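Local structure of mirolysin (Tannerella forsythia, 6R7V) at residues Asp214-Trp219 with Thr229-Asp234; Gly260-Asn265 with Leu277-Gln282. The protein is the latent zymogen of a zinc-dependent metallopeptidase of the pappalysin family of metzincins, probably cleaving proteins and peptides once its cysteine switch is released. The protein carries 1 engineered substitution. All coordinates share one frame; numbering follows the deposited sequence.

Contact 1 of 2, residues Asp214-Trp219 with Thr229-Asp234; sequences DLRHIW and TDNIAD. With CA (calcium ion), chain C; ZN (zinc ion), chain D; CA (calcium ion), chain B.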
loop_
_atom_site.group_PDB
_atom_site.type_symbol
_atom_site.label_atom_id
_atom_site.label_comp_id
_atom_site.label_asym_id
_atom_site.label_seq_id
_atom_site.Cartn_x
_atom_site.Cartn_y
_atom_site.Cartn_z
ATOM N N ASP A 214 -4.905 -4.374 -3.475
ATOM C CA ASP A 214 -5.426 -5.731 -3.255
ATOM C C ASP A 214 -4.393 -6.771 -2.826
ATOM O O ASP A 214 -4.746 -7.966 -2.718
ATOM C CB ASP A 214 -6.188 -6.254 -4.513
ATOM C CG ASP A 214 -7.460 -6.981 -4.191
ATOM O OD1 ASP A 214 -7.981 -6.775 -3.101
ATOM O OD2 ASP A 214 -7.919 -7.784 -5.041
ATOM N N LEU A 215 -3.157 -6.376 -2.552
ATOM C CA LEU A 215 -2.178 -7.378 -2.128
ATOM C C LEU A 215 -2.269 -7.664 -0.652
ATOM O O LEU A 215 -2.561 -6.756 0.156
ATOM C CB LEU A 215 -0.746 -6.923 -2.444
ATOM C CG LEU A 215 -0.443 -6.621 -3.904
ATOM C CD1 LEU A 215 1.029 -6.315 -4.075
ATOM C CD2 LEU A 215 -0.873 -7.769 -4.832
ATOM N N ARG A 216 -1.911 -8.897 -0.299
ATOM C CA ARG A 216 -1.870 -9.357 1.088
ATOM C C ARG A 216 -0.448 -9.604 1.523
ATOM O O ARG A 216 0.451 -9.871 0.705
ATOM C CB ARG A 216 -2.628 -10.676 1.208
ATOM C CG ARG A 216 -4.093 -10.541 0.895
ATOM C CD ARG A 216 -4.788 -11.802 1.292
ATOM N NE ARG A 216 -6.151 -11.837 0.783
ATOM C CZ ARG A 216 -7.023 -12.783 1.101
ATOM N NH1 ARG A 216 -6.695 -13.732 1.971
ATOM N NH2 ARG A 216 -8.232 -12.784 0.565
ATOM N N HIS A 217 -0.261 -9.680 2.837
ATOM C CA HIS A 217 1.029 -10.098 3.379
ATOM C C HIS A 217 1.457 -11.415 2.782
ATOM O O HIS A 217 0.653 -12.353 2.686
ATOM C CB HIS A 217 0.937 -10.217 4.879
ATOM C CG HIS A 217 0.802 -8.887 5.527
ATOM N ND1 HIS A 217 0.107 -8.735 6.694
ATOM C CD2 HIS A 217 1.261 -7.679 5.129
ATOM C CE1 HIS A 217 0.179 -7.449 6.999
ATOM N NE2 HIS A 217 0.827 -6.761 6.069
ATOM N N ILE A 218 2.735 -11.484 2.392
ATOM C CA ILE A 218 3.237 -12.614 1.613
ATOM C C ILE A 218 3.147 -13.960 2.381
ATOM O O ILE A 218 3.007 -15.018 1.770
ATOM C CB ILE A 218 4.675 -12.314 1.157
ATOM C CG1 ILE A 218 5.178 -13.353 0.157
ATOM C CG2 ILE A 218 5.643 -12.166 2.357
ATOM C CD1 ILE A 218 6.414 -12.886 -0.617
ATOM N N TRP A 219 3.224 -13.907 3.709
ATOM C CA TRP A 219 3.172 -15.140 4.507
ATOM C C TRP A 219 1.737 -15.610 4.830
ATOM O O TRP A 219 1.577 -16.663 5.473
ATOM C CB TRP A 219 3.983 -14.996 5.798
ATOM C CG TRP A 219 3.361 -14.088 6.797
ATOM C CD1 TRP A 219 2.546 -14.434 7.831
ATOM C CD2 TRP A 219 3.472 -12.660 6.828
ATOM N NE1 TRP A 219 2.125 -13.301 8.495
ATOM C CE2 TRP A 219 2.690 -12.202 7.910
ATOM C CE3 TRP A 219 4.207 -11.725 6.084
ATOM C CZ2 TRP A 219 2.582 -10.844 8.239
ATOM C CZ3 TRP A 219 4.090 -10.380 6.401
ATOM C CH2 TRP A 219 3.303 -9.953 7.492
ATOM N N THR A 229 -2.687 -17.932 2.675
ATOM C CA THR A 229 -2.160 -17.643 1.335
ATOM C C THR A 229 -2.268 -16.184 1.042
ATOM O O THR A 229 -3.126 -15.513 1.623
ATOM C CB THR A 229 -2.958 -18.444 0.277
ATOM O OG1 THR A 229 -2.420 -18.182 -1.030
ATOM C CG2 THR A 229 -4.464 -18.133 0.297
ATOM N N ASP A 230 -1.409 -15.682 0.139
ATOM C CA ASP A 230 -1.536 -14.307 -0.345
ATOM C C ASP A 230 -2.233 -14.336 -1.707
ATOM O O ASP A 230 -2.376 -13.298 -2.339
ATOM C CB ASP A 230 -0.178 -13.578 -0.391
ATOM C CG ASP A 230 0.815 -14.106 -1.397
ATOM O OD1 ASP A 230 0.635 -15.261 -1.879
ATOM O OD2 ASP A 230 1.788 -13.378 -1.702
ATOM N N ASN A 231 -2.707 -15.521 -2.159
ATOM C CA ASN A 231 -3.403 -15.710 -3.442
ATOM C C ASN A 231 -2.519 -15.384 -4.644
ATOM O O ASN A 231 -3.040 -15.169 -5.738
ATOM C CB ASN A 231 -4.725 -14.932 -3.527
ATOM C CG ASN A 231 -5.672 -15.290 -2.402
ATOM O OD1 ASN A 231 -6.111 -14.426 -1.650
ATOM N ND2 ASN A 231 -5.967 -16.567 -2.233
ATOM N N ILE A 232 -1.182 -15.384 -4.462
ATOM C CA ILE A 232 -0.238 -15.158 -5.552
ATOM C C ILE A 232 0.609 -16.418 -5.745
ATOM O O ILE A 232 1.366 -16.801 -4.845
ATOM C CB ILE A 232 0.635 -13.918 -5.311
ATOM C CG1 ILE A 232 -0.197 -12.641 -4.965
ATOM C CG2 ILE A 232 1.539 -13.686 -6.530
ATOM C CD1 ILE A 232 -1.044 -12.068 -6.074
ATOM N N ALA A 233 0.489 -17.068 -6.929
ATOM C CA ALA A 233 1.226 -18.305 -7.136
ATOM C C ALA A 233 2.757 -18.132 -7.208
ATOM O O ALA A 233 3.483 -19.047 -6.789
ATOM C CB ALA A 233 0.728 -18.982 -8.413
ATOM N N ASP A 234 3.257 -16.955 -7.682
ATOM C CA ASP A 234 4.708 -16.851 -7.835
ATOM C C ASP A 234 5.407 -16.282 -6.578
ATOM O O ASP A 234 6.642 -16.159 -6.581
ATOM C CB ASP A 234 5.102 -16.094 -9.097
ATOM C CG ASP A 234 4.691 -14.653 -9.130
ATOM O OD1 ASP A 234 4.165 -14.160 -8.108
ATOM O OD2 ASP A 234 4.942 -13.988 -10.165
HETATM CA CA CA C . 2.023 -17.105 -2.550
HETATM ZN ZN ZN D . 0.785 -4.780 5.643
HETATM CA CA CA B . 2.045 -18.724 6.344
HETATM O O HOH W 1 1.316 -10.688 -1.875
HETATM O O HOH W 2 -1.465 -10.730 -2.438
HETATM O O HOH W 3 -4.607 -13.809 4.037
HETATM O O HOH W 4 3.468 -16.483 -0.636
HETATM O O HOH W 5 -0.346 -17.992 -2.876
HETATM O O HOH W 6 0.976 -17.943 -0.370
HETATM O O HOH W 7 1.347 -19.647 4.266
HETATM O O HOH W 8 2.130 -19.459 -2.754
#
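Leu215 meets Ile232 methyl to methyl, with CD2 and CD1 4.5 Å apart, just where the metzincin zinc-binding motif leaves its helix and runs on toward His217. The helix ends in a Schellman motif whose C-prime residue, Asp214, has positive phi and stands where the metzincin consensus has glycine. Arg216 carries much of the contact. Its side chain, extended from CG to NE, brings one face of the guanidinium against Asn231 OD1, which sits over its middle, 3.3 Å from CZ, with guanidinium and amide planes 83° apart. OD1 is not in line with the N-H groups; NH1 donates to a water and NH2 bonds a glycerol probably from the crystallisation liquor. Both backbone polar atoms of Arg216 reach Asp230 through water: one water accepts from N and donates to Asp230 O, another donates to both Arg216 O and Asp230 OD2.

His217 points the other way, and its NE2 binds the zinc ion together with His207, His211 and Cys6; ND1 is held by Asp221. Its carbonyl O touches Asp230 CB at 3.4 Å. Ile218 runs alongside Asp230, CG1 3.9 Å from OD2. Asp230 CG lies between its backbone N and carbonyl carbon (chi1 67°), which turns OD1 to a calcium ion at 2.4 Å, alongside Ile232 O, Thr235 and four waters. Trp219 ends the segment at a second calcium ion, 2.3 Å from its carbonyl O.

Contact 2 of 2, residues Gly260-Asn265 with Leu277-Gln282; sequences GVMFMN and LFTKGQ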
loop_
_atom_site.group_PDB
_atom_site.type_symbol
_atom_site.label_atom_id
_atom_site.label_comp_id
_atom_site.label_asym_id
_atom_site.label_seq_id
_atom_site.Cartn_x
_atom_site.Cartn_y
_atom_site.Cartn_z
ATOM N N GLY A 260 14.186 -20.475 -1.436
ATOM C CA GLY A 260 13.493 -20.171 -0.186
ATOM C C GLY A 260 12.380 -19.143 -0.301
ATOM O O GLY A 260 11.688 -19.056 -1.318
ATOM N N VAL A 261 12.191 -18.361 0.763
ATOM C CA VAL A 261 11.106 -17.388 0.816
ATOM C C VAL A 261 11.556 -16.009 0.356
ATOM O O VAL A 261 12.704 -15.613 0.489
ATOM C CB VAL A 261 10.435 -17.369 2.205
ATOM C CG1 VAL A 261 9.897 -18.763 2.583
ATOM C CG2 VAL A 261 11.364 -16.822 3.293
ATOM N N MET A 262 10.624 -15.278 -0.233
ATOM C CA MET A 262 10.917 -13.978 -0.837
ATOM C C MET A 262 10.810 -12.857 0.204
ATOM O O MET A 262 9.894 -12.012 0.180
ATOM C CB MET A 262 9.940 -13.761 -1.997
ATOM C CG MET A 262 10.455 -12.866 -3.028
ATOM S SD MET A 262 9.181 -12.719 -4.300
ATOM C CE MET A 262 9.633 -13.995 -5.444
ATOM N N PHE A 263 11.765 -12.848 1.142
ATOM C CA PHE A 263 11.724 -11.891 2.254
ATOM C C PHE A 263 11.978 -10.460 1.806
ATOM O O PHE A 263 11.715 -9.543 2.582
ATOM C CB PHE A 263 12.723 -12.284 3.345
ATOM C CG PHE A 263 14.159 -12.325 2.895
ATOM C CD1 PHE A 263 14.910 -11.156 2.796
ATOM C CD2 PHE A 263 14.758 -13.531 2.549
ATOM C CE1 PHE A 263 16.237 -11.195 2.378
ATOM C CE2 PHE A 263 16.084 -13.569 2.140
ATOM C CZ PHE A 263 16.813 -12.404 2.042
ATOM N N MET A 264 12.462 -10.267 0.567
ATOM C CA MET A 264 12.729 -8.937 -0.003
ATOM C C MET A 264 11.514 -8.404 -0.810
ATOM O O MET A 264 11.605 -7.365 -1.464
ATOM C CB MET A 264 14.034 -8.914 -0.822
ATOM C CG MET A 264 14.056 -9.692 -2.139
ATOM S SD MET A 264 13.728 -11.473 -2.080
ATOM C CE MET A 264 15.075 -12.027 -1.037
ATOM N N ASN A 265 10.408 -9.127 -0.753
ATOM C CA ASN A 265 9.142 -8.665 -1.339
ATOM C C ASN A 265 8.617 -7.514 -0.513
ATOM O O ASN A 265 8.687 -7.556 0.721
ATOM C CB ASN A 265 8.141 -9.807 -1.349
ATOM C CG ASN A 265 6.942 -9.493 -2.221
ATOM O OD1 ASN A 265 5.981 -8.875 -1.771
ATOM N ND2 ASN A 265 7.011 -9.866 -3.499
ATOM N N LEU A 277 11.355 -5.876 -4.519
ATOM C CA LEU A 277 10.516 -6.298 -5.641
ATOM C C LEU A 277 9.085 -6.551 -5.283
ATOM O O LEU A 277 8.721 -6.878 -4.128
ATOM C CB LEU A 277 11.046 -7.572 -6.387
ATOM C CG LEU A 277 10.649 -8.932 -5.778
ATOM C CD1 LEU A 277 10.870 -10.068 -6.793
ATOM C CD2 LEU A 277 11.442 -9.248 -4.514
ATOM N N PHE A 278 8.257 -6.396 -6.343
ATOM C CA PHE A 278 6.960 -7.028 -6.488
ATOM C C PHE A 278 7.147 -8.142 -7.475
ATOM O O PHE A 278 8.026 -8.026 -8.337
ATOM C CB PHE A 278 5.865 -6.090 -7.029
ATOM C CG PHE A 278 5.353 -5.030 -6.075
ATOM C CD1 PHE A 278 4.619 -5.380 -4.939
ATOM C CD2 PHE A 278 5.521 -3.679 -6.371
ATOM C CE1 PHE A 278 4.087 -4.390 -4.107
ATOM C CE2 PHE A 278 5.002 -2.694 -5.530
ATOM C CZ PHE A 278 4.317 -3.060 -4.391
ATOM N N THR A 279 6.306 -9.156 -7.439
ATOM C CA THR A 279 6.384 -10.177 -8.481
ATOM C C THR A 279 5.455 -9.851 -9.657
ATOM O O THR A 279 4.532 -9.024 -9.535
ATOM C CB THR A 279 5.997 -11.552 -7.955
ATOM O OG1 THR A 279 4.598 -11.594 -7.649
ATOM C CG2 THR A 279 6.820 -12.010 -6.798
ATOM N N LYS A 280 5.625 -10.572 -10.775
ATOM C CA LYS A 280 4.691 -10.425 -11.900
ATOM C C LYS A 280 3.248 -10.766 -11.470
ATOM O O LYS A 280 2.304 -10.119 -11.926
ATOM C CB LYS A 280 5.110 -11.333 -13.051
ATOM C CG LYS A 280 6.428 -10.874 -13.686
ATOM C CD LYS A 280 6.962 -11.907 -14.672
ATOM C CE LYS A 280 8.273 -11.458 -15.269
ATOM N NZ LYS A 280 8.859 -12.528 -16.129
ATOM N N GLY A 281 3.083 -11.801 -10.642
ATOM C CA GLY A 281 1.747 -12.169 -10.177
ATOM C C GLY A 281 1.095 -11.094 -9.329
ATOM O O GLY A 281 -0.124 -10.869 -9.417
ATOM N N GLN A 282 1.895 -10.426 -8.465
ATOM C CA GLN A 282 1.355 -9.319 -7.675
ATOM C C GLN A 282 0.968 -8.167 -8.598
ATOM O O GLN A 282 -0.097 -7.605 -8.414
ATOM C CB GLN A 282 2.386 -8.858 -6.634
ATOM C CG GLN A 282 2.570 -9.851 -5.480
ATOM C CD GLN A 282 3.739 -9.446 -4.613
ATOM O OE1 GLN A 282 4.792 -9.023 -5.109
ATOM N NE2 GLN A 282 3.552 -9.524 -3.282
#
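Asn265 and Gln282 come at each other from opposite directions and close a double amide-amide hydrogen bond. Asn265 ND2 donates to Gln282 OE1 at 2.9 Å, nearly straight at 171°, and Gln282 NE2 returns the bond to Asn265 OD1, also at 2.9 Å. Each donor keeps its partner in its own amide plane, yet the two planes are twisted 49° apart, so each carbonyl is met somewhat out of its plane. With CG anti to the backbone N (chi1 -167°), the Asn265 amide reaches across to Gln282. Both amides are buried and carry further bonds that fix their rotation: Asn265 OD1 accepts from Met267 N, and Gln282 OE1 also takes Thr279 N, at 2.8 Å. That last bond is one half of a capping box; the other runs from Gln282 N to Thr279 OG1, itself also hydrogen-bonded to Asp234 OD1, at the start of helix 280-288. Gln282, the inner partner of the capping box, thus also grips the loop at Asn265.

Backbone contacts are sparser. Leu277 N makes a weak bond of 3.4 Å to Met264 O, and Asn265 CA lies 3.3 Å from Leu277 O in a CA-H...O contact, within a single bridge between Asn265 and Leu277.

The apolar part is built by the two methionines. Met262 SD rests 3.5 Å from Thr279 CG2 and also meets Leu277 CD1, the Met262 and Leu277 side chains crossing at about a right angle. Met264, bent at chi2 and chi3, presses CG against Leu277 CD2 at 3.6 Å. Phe92 of helix 90-93 touches both methionines. A type I turn from Met262 to Asn265 is followed two residues later by Met267, consistent with the Met-turn of metzincins.

How the contacts relate
Both contacts are largely buried and lie next to each other, their centres 9 Å apart, but they are held by different means. Contact 1 is a loop against a loop, joined by water and side-chain packing, with metal ions held on each side, and Thr229 is exposed. Contact 2 sets a loop against the start of helix 280-288 with direct amide bonds and methionine packing, and all its touching residues are buried. Asp234 links them: OD1 lies 2.6 Å from Thr279 OG1 and OD2 lies 2.9 Å from Gly281 N, both probable hydrogen bonds at the helix start. Ile218 CD1 also packs on Asn265 CB, putting the segment carrying the zinc ligand His217 against the one leading to Met267.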